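Local coordinates for salicylic acid-binding protein 2 (Nicotiana tabacum, PDB 1XKL) that hydrolyses methyl salicylate to salicylate and methanol, releasing an active signal for systemic acquired resistance in tobacco, at residues P25-A30 against K247-L252; P61-M66 against M91-Q96; I98-F103 against L253-K258; K234-D237 against L242-P245. All coordinates share one frame; numbering follows the deposited sequence.

Contact 1: residues P25-A30 against K247-L252; sequences PLLEAA and KLCASL
In the helix turn that presses Cys-249 and Leu-252 against Leu-27, the backbone oxygen Lys-247 O is gripped twice. It accepts the helical bond from Ser-251 N at 3.1 Å. It also takes a bond from Ser-251 OG at 3.0 Å. The two donors reach it from opposite faces of its carbonyl plane. The hydroxyl donor is tilted 33° from that plane, and the bond turns Ser-251 OG back along its own helix. The bonding is therefore internal to 247-252, and what joins the two helices is apolar.

Cys-249 sits at the middle of the packing. Its sulfur stands anti to its backbone N (chi1 177°) and meets the base of Leu-26, with Cys-249 SG 3.5 Å from Leu-26 CB. The carbon behind it also packs, as Cys-249 CB is 3.9 Å from Leu-26 CB. Leu-27 arrives with one branch: Leu-27 CD2 lies 3.9 Å from Cys-249 SG. The same methyl reaches one turn further, to 4.3 Å between Leu-27 CD2 and Leu-252 CB. Leu-27 thus spans two neighbouring positions on the face of the second helix.

The helix segments run in roughly the same direction, 42° apart, and their axes approach to 9.9 Å. Leu-23 adds to the seam beside Cys-249 and Leu-252. Beneath it lies the central sheet: Leu-27 rests on Val-34, and Leu-252 on Val-102. Two helices side by side over one face of a parallel sheet, one near each end of the chain, are a feature of the alpha/beta hydrolase fold.

Contact 2: residues P61-M66 against M91-Q96; sequences PLMELM and MEKYPQ
Tyr-94 lays its ring against Met-66 and Met-63, joining two helices on one face of the alpha/beta hydrolase sheet. Helix 55-67 carries the methionines, both modelled as selenomethionine. Tyr-94 is the first residue to leave helical geometry at the end of helix 83-93.

The tyrosine ring is directed at helix 55-67 by its first torsion, with CG beside the backbone N and anti to the carbonyl carbon (chi1 -51°). Met-66 CB then sits over one face. It is 3.9 Å from the centroid of the Tyr-94 ring and 30° off the ring normal, a CH-pi contact. The approach is displaced toward one side of the ring, where Met-66 CB comes within 3.4 Å of Tyr-94 CD2. The two side chains slide past each other in opposite directions.

Met-63 starts with the same first torsion and is bent again at its second and third. This folded chain brings its methyl to Lys-93 and Tyr-94, at the end of helix 83-93. Met-63 CE touches the ring obliquely, 3.6 Å from Tyr-94 CE2. It also presses on the aliphatic base of Lys-93, which it crosses at about a right angle. That packing is tight, with 3.3 Å between Met-63 CE and Lys-93 CG.

Further in, Met-66 rests on Ile-98 of the sheet and on Ala-90. Its backbone oxygen is hydrogen-bonded by Lys-97 NZ. Met-66 is folded at its second and third torsions too. These bends bring its terminal methyl against the CB of the tyrosine, with Met-66 CE 3.7 Å from Tyr-94 CB.

Contact 3: residues I98-F103 against L253-K258; sequences IYAAVF and LEIAHK
No flat group takes part where Val-102 and Ile-255 meet; the rings of 98-103 are engaged elsewhere. Tyr-99 forms a cation-pi contact with Lys-5, and Phe-103 packs on Leu-87 and Met-91 of helix 83-93. The join itself is purely aliphatic. It is the helix-on-sheet packing of the alpha/beta hydrolase fold, with the C-terminal helix 245-258 resting on strand 98-104.

Ile-255 makes the contact from the helix side. Its longer branch starts from the position between the backbone N and the carbonyl carbon (chi1 82°), which is sterically crowded in a helix. The second torsion, 108°, is also away from a staggered value. With this bent shape the terminal methyl points into the strand. Ile-255 CD1 lies 3.5 Å from Val-102 CG2, and the carbon before it follows, with Ile-255 CG1 4.1 Å from Val-102 CG2.

On the valine only one branch does this touching. CG2 stands beside the backbone N of Val-102. The other branch, CG1, is anti to that N (chi1 -175°) and packs against Leu-252, one turn back along the helix. The two residues thus divide the valine between them.

Ala-100 and Val-102 both direct their CB toward the helix, while Ala-101 between them faces Met-91. The strand is therefore covered by helices on its two faces. Ile-76 of the neighbouring strand 75-80 also touches Ile-255. The same isoleucine methyl that meets the valine also reaches Ala-100: Ile-255 CD1 is 4.2 Å from Ala-100 CB.

Contact 4: residues K234-D237 against L242-P245; sequences KGAD and LCEP
Ala-236 packs against Cys-243 and Glu-244 where the chain leaves the last strand of the alpha/beta hydrolase sheet. The loop leads directly into the catalytic His-238 of the charge relay system. A short helix, 240-243, then folds the chain back on it.

The packed part is Ala-236, whose methyl is set between two side chains. On Glu-244 the aliphatic part does the touching: Glu-244 CG lies 3.9 Å from Ala-236 CB. Cys-243 points toward the loop, with SG set between the backbone N and the carbonyl carbon (chi1 59°). Cys-243 SG is 4.0 Å from Ala-236 CB. A weak hydrogen bond from Asp-237 N to Cys-243 SG, 3.6 Å long, is suggested. It remains doubtful because the position of the sulfur is not secure.

Asp-237 is buried, and its carboxylate is held from outside the two segments. OD2 accepts a hydrogen bond from Leu-163 N, and OD1 a weak one from Met-239 N.

The other side is looser. Lys-234 is exposed. Gly-235 has a positive phi of 82°, a backbone shape that suits glycine, and its N is bonded to Thr-208 OG1. Glu-244 occupies the N-cap position of the next helix, and its chain bends at the second torsion. Its carboxylate approaches the glycine only distantly, with 4.1 Å between Glu-244 OE1 and Gly-235 O.

In the fold
Contacts 1 and 3 share helix 245-258 and are both buried and apolar. The first pairs that helix with another helix, the second sets it on the sheet. They touch through Leu-252 and Val-102, and through Leu-27 and Leu-253. Contact 2 joins helices on the other face of strand 98-104 and is partly exposed. It is the one contact built round an aromatic ring, and it meets contact 3 through Met-66 and Met-91. Contact 4 is a partly buried loop beside the catalytic histidine, with a carboxylate bonded outside its two segments. It adjoins contact 1 through Pro-245 and Leu-26, while its centre is about 28 Å from that of contact 2.

Contact 1: residues P25-A30 against K247-L252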
loop_
_atom_site.group_PDB
_atom_site.type_symbol
_atom_site.label_atom_id
_atom_site.label_comp_id
_atom_site.label_asym_id
_atom_site.label_seq_id
_atom_site.Cartn_x
_atom_site.Cartn_y
_atom_site.Cartn_z
ATOM N N PRO A 25 -19.074 -25.279 23.414
ATOM C CA PRO A 25 -19.801 -26.517 23.101
ATOM C C PRO A 25 -19.900 -27.440 24.318
ATOM O O PRO A 25 -20.922 -28.092 24.535
ATOM C CB PRO A 25 -18.957 -27.153 21.997
ATOM C CG PRO A 25 -18.275 -25.995 21.363
ATOM C CD PRO A 25 -17.916 -25.114 22.520
ATOM N N LEU A 26 -18.830 -27.498 25.103
ATOM C CA LEU A 26 -18.799 -28.352 26.292
ATOM C C LEU A 26 -19.851 -27.977 27.314
ATOM O O LEU A 26 -20.523 -28.842 27.868
ATOM C CB LEU A 26 -17.420 -28.295 26.941
ATOM C CG LEU A 26 -16.364 -29.279 26.450
ATOM C CD1 LEU A 26 -16.643 -29.748 25.035
ATOM C CD2 LEU A 26 -15.004 -28.626 26.585
ATOM N N LEU A 27 -19.979 -26.681 27.575
ATOM C CA LEU A 27 -20.955 -26.199 28.532
ATOM C C LEU A 27 -22.372 -26.420 28.015
ATOM O O LEU A 27 -23.267 -26.791 28.776
ATOM C CB LEU A 27 -20.723 -24.713 28.815
ATOM C CG LEU A 27 -19.416 -24.369 29.544
ATOM C CD1 LEU A 27 -19.278 -22.857 29.660
ATOM C CD2 LEU A 27 -19.418 -25.013 30.929
ATOM N N GLU A 28 -22.577 -26.200 26.722
ATOM C CA GLU A 28 -23.896 -26.389 26.130
ATOM C C GLU A 28 -24.240 -27.873 26.124
ATOM O O GLU A 28 -25.393 -28.251 26.318
ATOM C CB GLU A 28 -23.924 -25.831 24.703
ATOM C CG GLU A 28 -23.477 -24.375 24.621
ATOM C CD GLU A 28 -23.740 -23.739 23.266
ATOM O OE1 GLU A 28 -23.411 -24.367 22.237
ATOM O OE2 GLU A 28 -24.263 -22.603 23.235
ATOM N N ALA A 29 -23.239 -28.716 25.904
ATOM C CA ALA A 29 -23.473 -30.152 25.903
ATOM C C ALA A 29 -24.006 -30.566 27.270
ATOM O O ALA A 29 -24.783 -31.513 27.383
ATOM C CB ALA A 29 -22.186 -30.894 25.592
ATOM N N ALA A 30 -23.599 -29.838 28.307
ATOM C CA ALA A 30 -24.036 -30.135 29.671
ATOM C C ALA A 30 -25.441 -29.605 29.941
ATOM O O ALA A 30 -25.957 -29.727 31.054
ATOM C CB ALA A 30 -23.045 -29.543 30.677
ATOM N N LYS A 247 -10.933 -29.876 31.157
ATOM C CA LYS A 247 -10.663 -29.708 32.590
ATOM C C LYS A 247 -11.356 -28.448 33.099
ATOM O O LYS A 247 -11.948 -28.445 34.181
ATOM C CB LYS A 247 -9.160 -29.623 32.861
ATOM C CG LYS A 247 -8.459 -30.965 32.833
ATOM C CD LYS A 247 -6.975 -30.812 33.093
ATOM C CE LYS A 247 -6.263 -32.148 32.956
ATOM N NZ LYS A 247 -4.787 -32.018 33.096
ATOM N N LEU A 248 -11.296 -27.384 32.303
ATOM C CA LEU A 248 -11.923 -26.115 32.665
ATOM C C LEU A 248 -13.435 -26.282 32.739
ATOM O O LEU A 248 -14.088 -25.754 33.643
ATOM C CB LEU A 248 -11.587 -25.036 31.626
ATOM C CG LEU A 248 -11.477 -23.577 32.084
ATOM C CD1 LEU A 248 -11.520 -22.674 30.847
ATOM C CD2 LEU A 248 -12.588 -23.207 33.045
ATOM N N CYS A 249 -14.002 -27.008 31.780
ATOM C CA CYS A 249 -15.445 -27.221 31.773
ATOM C C CYS A 249 -15.888 -27.959 33.037
ATOM O O CYS A 249 -16.883 -27.590 33.663
ATOM C CB CYS A 249 -15.866 -28.023 30.530
ATOM S SG CYS A 249 -17.641 -28.440 30.457
ATOM N N ALA A 250 -15.151 -29.000 33.412
ATOM C CA ALA A 250 -15.510 -29.759 34.604
ATOM C C ALA A 250 -15.479 -28.854 35.838
ATOM O O ALA A 250 -16.360 -28.931 36.693
ATOM C CB ALA A 250 -14.565 -30.944 34.780
ATOM N N SER A 251 -14.478 -27.981 35.913
ATOM C CA SER A 251 -14.357 -27.061 37.037
ATOM C C SER A 251 -15.541 -26.098 37.067
ATOM O O SER A 251 -16.109 -25.835 38.128
ATOM C CB SER A 251 -13.046 -26.273 36.939
ATOM O OG SER A 251 -11.928 -27.145 36.939
ATOM N N LEU A 252 -15.921 -25.569 35.907
ATOM C CA LEU A 252 -17.052 -24.649 35.849
ATOM C C LEU A 252 -18.365 -25.333 36.201
ATOM O O LEU A 252 -19.208 -24.753 36.888
ATOM C CB LEU A 252 -17.165 -24.010 34.461
ATOM C CG LEU A 252 -16.033 -23.041 34.108
ATOM C CD1 LEU A 252 -16.248 -22.463 32.706
ATOM C CD2 LEU A 252 -15.985 -21.922 35.147
#

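Contact 2: residues P61-M66 against M91-Q96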
loop_
_atom_site.group_PDB
_atom_site.type_symbol
_atom_site.label_atom_id
_atom_site.label_comp_id
_atom_site.label_asym_id
_atom_site.label_seq_id
_atom_site.Cartn_x
_atom_site.Cartn_y
_atom_site.Cartn_z
ATOM N N PRO A 61 -20.494 -3.750 26.370
ATOM C CA PRO A 61 -21.246 -4.933 25.925
ATOM C C PRO A 61 -21.723 -5.816 27.081
ATOM O O PRO A 61 -22.867 -6.278 27.094
ATOM C CB PRO A 61 -20.253 -5.655 25.014
ATOM C CG PRO A 61 -19.423 -4.523 24.463
ATOM C CD PRO A 61 -19.186 -3.687 25.702
ATOM N N LEU A 62 -20.850 -6.043 28.057
ATOM C CA LEU A 62 -21.208 -6.865 29.203
ATOM C C LEU A 62 -22.313 -6.197 30.011
ATOM O O LEU A 62 -23.257 -6.851 30.457
ATOM C CB LEU A 62 -19.983 -7.104 30.092
ATOM C CG LEU A 62 -20.218 -7.911 31.374
ATOM C CD1 LEU A 62 -20.853 -9.257 31.020
ATOM C CD2 LEU A 62 -18.889 -8.121 32.094
HETATM N N MSE A 63 -22.208 -4.886 30.196
HETATM C CA MSE A 63 -23.227 -4.178 30.959
HETATM C C MSE A 63 -24.576 -4.295 30.251
HETATM O O MSE A 63 -25.603 -4.506 30.895
HETATM C CB MSE A 63 -22.842 -2.703 31.130
HETATM C CG MSE A 63 -21.480 -2.485 31.772
HETATM SE SE MSE A 63 -21.287 -3.384 33.484
HETATM C CE MSE A 63 -22.606 -2.387 34.476
ATOM N N GLU A 64 -24.570 -4.175 28.926
ATOM C CA GLU A 64 -25.805 -4.268 28.145
ATOM C C GLU A 64 -26.456 -5.639 28.290
ATOM O O GLU A 64 -27.680 -5.756 28.356
ATOM C CB GLU A 64 -25.515 -3.970 26.673
ATOM C CG GLU A 64 -25.081 -2.529 26.434
ATOM C CD GLU A 64 -24.531 -2.295 25.037
ATOM O OE1 GLU A 64 -24.362 -1.115 24.661
ATOM O OE2 GLU A 64 -24.268 -3.282 24.319
ATOM N N LEU A 65 -25.627 -6.675 28.341
ATOM C CA LEU A 65 -26.113 -8.040 28.490
ATOM C C LEU A 65 -26.727 -8.231 29.871
ATOM O O LEU A 65 -27.802 -8.818 30.011
ATOM C CB LEU A 65 -24.962 -9.026 28.292
ATOM C CG LEU A 65 -25.186 -10.492 28.658
ATOM C CD1 LEU A 65 -26.365 -11.059 27.890
ATOM C CD2 LEU A 65 -23.922 -11.277 28.353
HETATM N N MSE A 66 -26.041 -7.736 30.897
HETATM C CA MSE A 66 -26.536 -7.870 32.261
HETATM C C MSE A 66 -27.861 -7.149 32.443
HETATM O O MSE A 66 -28.719 -7.601 33.203
HETATM C CB MSE A 66 -25.508 -7.322 33.253
HETATM C CG MSE A 66 -24.191 -8.084 33.269
HETATM SE SE MSE A 66 -24.403 -9.947 33.804
HETATM C CE MSE A 66 -24.819 -9.651 35.674
HETATM N N MSE A 91 -20.377 -7.098 38.604
HETATM C CA MSE A 91 -20.634 -7.480 39.993
HETATM C C MSE A 91 -21.019 -6.246 40.801
HETATM O O MSE A 91 -21.814 -6.328 41.735
HETATM C CB MSE A 91 -19.374 -8.112 40.600
HETATM C CG MSE A 91 -18.932 -9.387 39.899
HETATM SE SE MSE A 91 -17.034 -9.783 39.998
HETATM C CE MSE A 91 -16.896 -10.305 41.873
ATOM N N GLU A 92 -20.450 -5.099 40.446
ATOM C CA GLU A 92 -20.755 -3.869 41.172
ATOM C C GLU A 92 -22.166 -3.383 40.866
ATOM O O GLU A 92 -22.887 -2.949 41.764
ATOM C CB GLU A 92 -19.746 -2.773 40.822
ATOM C CG GLU A 92 -19.930 -1.458 41.585
ATOM C CD GLU A 92 -19.748 -1.609 43.090
ATOM O OE1 GLU A 92 -18.977 -2.493 43.509
ATOM O OE2 GLU A 92 -20.363 -0.833 43.852
ATOM N N LYS A 93 -22.564 -3.480 39.600
ATOM C CA LYS A 93 -23.878 -3.016 39.165
ATOM C C LYS A 93 -25.032 -4.007 39.302
ATOM O O LYS A 93 -26.167 -3.606 39.549
ATOM C CB LYS A 93 -23.800 -2.559 37.705
ATOM C CG LYS A 93 -23.165 -1.204 37.499
ATOM C CD LYS A 93 -24.134 -0.096 37.886
ATOM C CE LYS A 93 -23.510 1.275 37.680
ATOM N NZ LYS A 93 -23.196 1.543 36.246
ATOM N N TYR A 94 -24.750 -5.294 39.133
ATOM C CA TYR A 94 -25.786 -6.320 39.211
ATOM C C TYR A 94 -25.318 -7.474 40.101
ATOM O O TYR A 94 -25.269 -8.627 39.666
ATOM C CB TYR A 94 -26.084 -6.849 37.805
ATOM C CG TYR A 94 -26.373 -5.767 36.793
ATOM C CD1 TYR A 94 -27.650 -5.225 36.675
ATOM C CD2 TYR A 94 -25.360 -5.259 35.977
ATOM C CE1 TYR A 94 -27.920 -4.204 35.777
ATOM C CE2 TYR A 94 -25.617 -4.232 35.070
ATOM C CZ TYR A 94 -26.906 -3.708 34.980
ATOM O OH TYR A 94 -27.183 -2.666 34.123
ATOM N N PRO A 95 -24.986 -7.181 41.368
ATOM C CA PRO A 95 -24.521 -8.234 42.274
ATOM C C PRO A 95 -25.510 -9.367 42.519
ATOM O O PRO A 95 -25.114 -10.527 42.638
ATOM C CB PRO A 95 -24.194 -7.468 43.555
ATOM C CG PRO A 95 -25.170 -6.331 43.518
ATOM C CD PRO A 95 -25.098 -5.891 42.074
ATOM N N GLN A 96 -26.794 -9.036 42.574
ATOM C CA GLN A 96 -27.812 -10.038 42.852
ATOM C C GLN A 96 -28.204 -10.930 41.676
ATOM O O GLN A 96 -29.043 -11.821 41.818
ATOM C CB GLN A 96 -29.063 -9.367 43.432
ATOM C CG GLN A 96 -29.927 -8.609 42.432
ATOM C CD GLN A 96 -29.318 -7.296 41.952
ATOM O OE1 GLN A 96 -28.197 -7.259 41.450
ATOM N NE2 GLN A 96 -30.070 -6.207 42.097
#

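Contact 3: residues I98-F103 against L253-K258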
loop_
_atom_site.group_PDB
_atom_site.type_symbol
_atom_site.label_atom_id
_atom_site.label_comp_id
_atom_site.label_asym_id
_atom_site.label_seq_id
_atom_site.Cartn_x
_atom_site.Cartn_y
_atom_site.Cartn_z
ATOM N N ILE A 98 -25.878 -12.662 39.977
ATOM C CA ILE A 98 -24.709 -13.501 39.760
ATOM C C ILE A 98 -24.523 -14.567 40.842
ATOM O O ILE A 98 -24.331 -14.240 42.007
ATOM C CB ILE A 98 -23.455 -12.619 39.702
ATOM C CG1 ILE A 98 -23.673 -11.509 38.664
ATOM C CG2 ILE A 98 -22.236 -13.457 39.376
ATOM C CD1 ILE A 98 -22.676 -10.381 38.747
ATOM N N TYR A 99 -24.571 -15.840 40.455
ATOM C CA TYR A 99 -24.390 -16.924 41.415
ATOM C C TYR A 99 -22.963 -16.877 41.956
ATOM O O TYR A 99 -22.722 -17.061 43.149
ATOM C CB TYR A 99 -24.628 -18.289 40.754
ATOM C CG TYR A 99 -26.064 -18.564 40.368
ATOM C CD1 TYR A 99 -26.430 -18.733 39.031
ATOM C CD2 TYR A 99 -27.059 -18.677 41.342
ATOM C CE1 TYR A 99 -27.756 -19.011 38.675
ATOM C CE2 TYR A 99 -28.381 -18.955 41.000
ATOM C CZ TYR A 99 -28.724 -19.121 39.666
ATOM O OH TYR A 99 -30.033 -19.390 39.336
ATOM N N ALA A 100 -22.020 -16.619 41.063
ATOM C CA ALA A 100 -20.628 -16.557 41.442
ATOM C C ALA A 100 -19.824 -15.977 40.298
ATOM O O ALA A 100 -20.246 -16.023 39.140
ATOM C CB ALA A 100 -20.117 -17.949 41.780
ATOM N N ALA A 101 -18.663 -15.433 40.636
ATOM C CA ALA A 101 -17.771 -14.850 39.654
ATOM C C ALA A 101 -16.514 -15.701 39.624
ATOM O O ALA A 101 -15.877 -15.922 40.651
ATOM C CB ALA A 101 -17.431 -13.408 40.045
ATOM N N VAL A 102 -16.164 -16.184 38.442
ATOM C CA VAL A 102 -14.991 -17.027 38.285
ATOM C C VAL A 102 -13.879 -16.264 37.572
ATOM O O VAL A 102 -14.086 -15.709 36.484
ATOM C CB VAL A 102 -15.340 -18.302 37.471
ATOM C CG1 VAL A 102 -14.144 -19.237 37.416
ATOM C CG2 VAL A 102 -16.529 -19.002 38.111
ATOM N N PHE A 103 -12.706 -16.238 38.197
ATOM C CA PHE A 103 -11.547 -15.556 37.646
ATOM C C PHE A 103 -10.526 -16.571 37.168
ATOM O O PHE A 103 -9.805 -17.171 37.964
ATOM C CB PHE A 103 -10.926 -14.612 38.700
ATOM C CG PHE A 103 -11.851 -13.504 39.145
ATOM C CD1 PHE A 103 -12.849 -13.744 40.084
ATOM C CD2 PHE A 103 -11.751 -12.229 38.585
ATOM C CE1 PHE A 103 -13.734 -12.734 40.455
ATOM C CE2 PHE A 103 -12.630 -11.215 38.949
ATOM C CZ PHE A 103 -13.622 -11.466 39.882
ATOM N N LEU A 253 -18.555 -26.562 35.732
ATOM C CA LEU A 253 -19.795 -27.270 36.041
ATOM C C LEU A 253 -19.867 -27.533 37.539
ATOM O O LEU A 253 -20.944 -27.521 38.133
ATOM C CB LEU A 253 -19.874 -28.588 35.261
ATOM C CG LEU A 253 -19.904 -28.453 33.733
ATOM C CD1 LEU A 253 -20.061 -29.827 33.115
ATOM C CD2 LEU A 253 -21.049 -27.542 33.298
ATOM N N GLU A 254 -18.710 -27.753 38.150
ATOM C CA GLU A 254 -18.651 -28.002 39.584
ATOM C C GLU A 254 -19.061 -26.763 40.368
ATOM O O GLU A 254 -19.862 -26.843 41.294
ATOM C CB GLU A 254 -17.238 -28.408 39.985
ATOM C CG GLU A 254 -17.071 -28.716 41.455
ATOM C CD GLU A 254 -15.689 -29.236 41.754
ATOM O OE1 GLU A 254 -14.873 -28.477 42.325
ATOM O OE2 GLU A 254 -15.410 -30.401 41.401
ATOM N N ILE A 255 -18.513 -25.609 40.007
ATOM C CA ILE A 255 -18.870 -24.408 40.739
ATOM C C ILE A 255 -20.330 -24.068 40.454
ATOM O O ILE A 255 -21.042 -23.576 41.327
ATOM C CB ILE A 255 -17.937 -23.211 40.381
ATOM C CG1 ILE A 255 -18.391 -22.543 39.099
ATOM C CG2 ILE A 255 -16.497 -23.677 40.240
ATOM C CD1 ILE A 255 -19.000 -21.203 39.358
ATOM N N ALA A 256 -20.786 -24.357 39.241
ATOM C CA ALA A 256 -22.168 -24.075 38.873
ATOM C C ALA A 256 -23.138 -24.917 39.696
ATOM O O ALA A 256 -24.323 -24.597 39.805
ATOM C CB ALA A 256 -22.382 -24.349 37.393
ATOM N N HIS A 257 -22.636 -25.997 40.276
ATOM C CA HIS A 257 -23.489 -26.867 41.065
ATOM C C HIS A 257 -23.513 -26.488 42.540
ATOM O O HIS A 257 -24.586 -26.392 43.134
ATOM C CB HIS A 257 -23.045 -28.318 40.902
ATOM C CG HIS A 257 -23.900 -29.294 41.644
ATOM N ND1 HIS A 257 -23.726 -29.566 42.985
ATOM C CD2 HIS A 257 -24.953 -30.045 41.242
ATOM C CE1 HIS A 257 -24.633 -30.443 43.375
ATOM N NE2 HIS A 257 -25.391 -30.749 42.337
ATOM N N LYS A 258 -22.338 -26.259 43.124
ATOM C CA LYS A 258 -22.250 -25.906 44.538
ATOM C C LYS A 258 -22.627 -24.452 44.835
ATOM O O LYS A 258 -22.893 -24.107 45.988
ATOM C CB LYS A 258 -20.838 -26.192 45.082
ATOM C CG LYS A 258 -19.740 -25.340 44.465
ATOM C CD LYS A 258 -18.431 -25.373 45.266
ATOM C CE LYS A 258 -17.726 -26.713 45.235
ATOM N NZ LYS A 258 -16.480 -26.596 46.060
#

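Contact 4: residues K234-D237 against L242-P245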
loop_
_atom_site.group_PDB
_atom_site.type_symbol
_atom_site.label_atom_id
_atom_site.label_comp_id
_atom_site.label_asym_id
_atom_site.label_seq_id
_atom_site.Cartn_x
_atom_site.Cartn_y
_atom_site.Cartn_z
ATOM N N LYS A 234 -3.663 -27.887 36.702
ATOM C CA LYS A 234 -2.267 -28.265 36.486
ATOM C C LYS A 234 -1.935 -28.501 35.021
ATOM O O LYS A 234 -2.701 -29.134 34.302
ATOM C CB LYS A 234 -1.941 -29.546 37.271
ATOM C CG LYS A 234 -1.121 -29.341 38.536
ATOM C CD LYS A 234 0.282 -28.858 38.213
ATOM C CE LYS A 234 1.149 -28.744 39.472
ATOM N NZ LYS A 234 2.533 -28.262 39.139
ATOM N N GLY A 235 -0.785 -27.992 34.594
ATOM C CA GLY A 235 -0.343 -28.181 33.224
ATOM C C GLY A 235 -0.920 -27.236 32.185
ATOM O O GLY A 235 -0.654 -27.385 30.995
ATOM N N ALA A 236 -1.698 -26.255 32.627
ATOM C CA ALA A 236 -2.304 -25.304 31.705
ATOM C C ALA A 236 -1.556 -23.979 31.636
ATOM O O ALA A 236 -1.091 -23.453 32.657
ATOM C CB ALA A 236 -3.750 -25.054 32.100
ATOM N N ASP A 237 -1.437 -23.450 30.421
ATOM C CA ASP A 237 -0.792 -22.168 30.225
ATOM C C ASP A 237 -1.863 -21.102 30.398
ATOM O O ASP A 237 -2.956 -21.398 30.876
ATOM C CB ASP A 237 -0.146 -22.063 28.831
ATOM C CG ASP A 237 -1.131 -22.337 27.682
ATOM O OD1 ASP A 237 -2.363 -22.301 27.887
ATOM O OD2 ASP A 237 -0.647 -22.564 26.566
ATOM N N LEU A 242 -8.179 -23.245 25.802
ATOM C CA LEU A 242 -7.659 -23.769 24.553
ATOM C C LEU A 242 -6.808 -25.021 24.770
ATOM O O LEU A 242 -6.941 -25.986 24.028
ATOM C CB LEU A 242 -6.836 -22.701 23.831
ATOM C CG LEU A 242 -7.612 -21.472 23.349
ATOM C CD1 LEU A 242 -6.639 -20.522 22.680
ATOM C CD2 LEU A 242 -8.722 -21.882 22.370
ATOM N N CYS A 243 -5.944 -25.023 25.784
ATOM C CA CYS A 243 -5.112 -26.202 26.026
ATOM C C CYS A 243 -5.762 -27.251 26.934
ATOM O O CYS A 243 -5.410 -28.430 26.873
ATOM C CB CYS A 243 -3.752 -25.796 26.600
ATOM S SG CYS A 243 -3.843 -24.879 28.147
ATOM N N GLU A 244 -6.708 -26.837 27.771
ATOM C CA GLU A 244 -7.385 -27.773 28.671
ATOM C C GLU A 244 -8.875 -27.461 28.814
ATOM O O GLU A 244 -9.380 -27.318 29.926
ATOM C CB GLU A 244 -6.729 -27.732 30.055
ATOM C CG GLU A 244 -5.232 -28.019 30.059
ATOM C CD GLU A 244 -4.902 -29.463 29.733
ATOM O OE1 GLU A 244 -3.697 -29.785 29.620
ATOM O OE2 GLU A 244 -5.842 -30.277 29.591
ATOM N N PRO A 245 -9.608 -27.372 27.688
ATOM C CA PRO A 245 -11.043 -27.070 27.722
ATOM C C PRO A 245 -11.921 -28.012 28.540
ATOM O O PRO A 245 -12.861 -27.561 29.196
ATOM C CB PRO A 245 -11.430 -27.057 26.244
ATOM C CG PRO A 245 -10.473 -28.021 25.638
ATOM C CD PRO A 245 -9.172 -27.636 26.306
#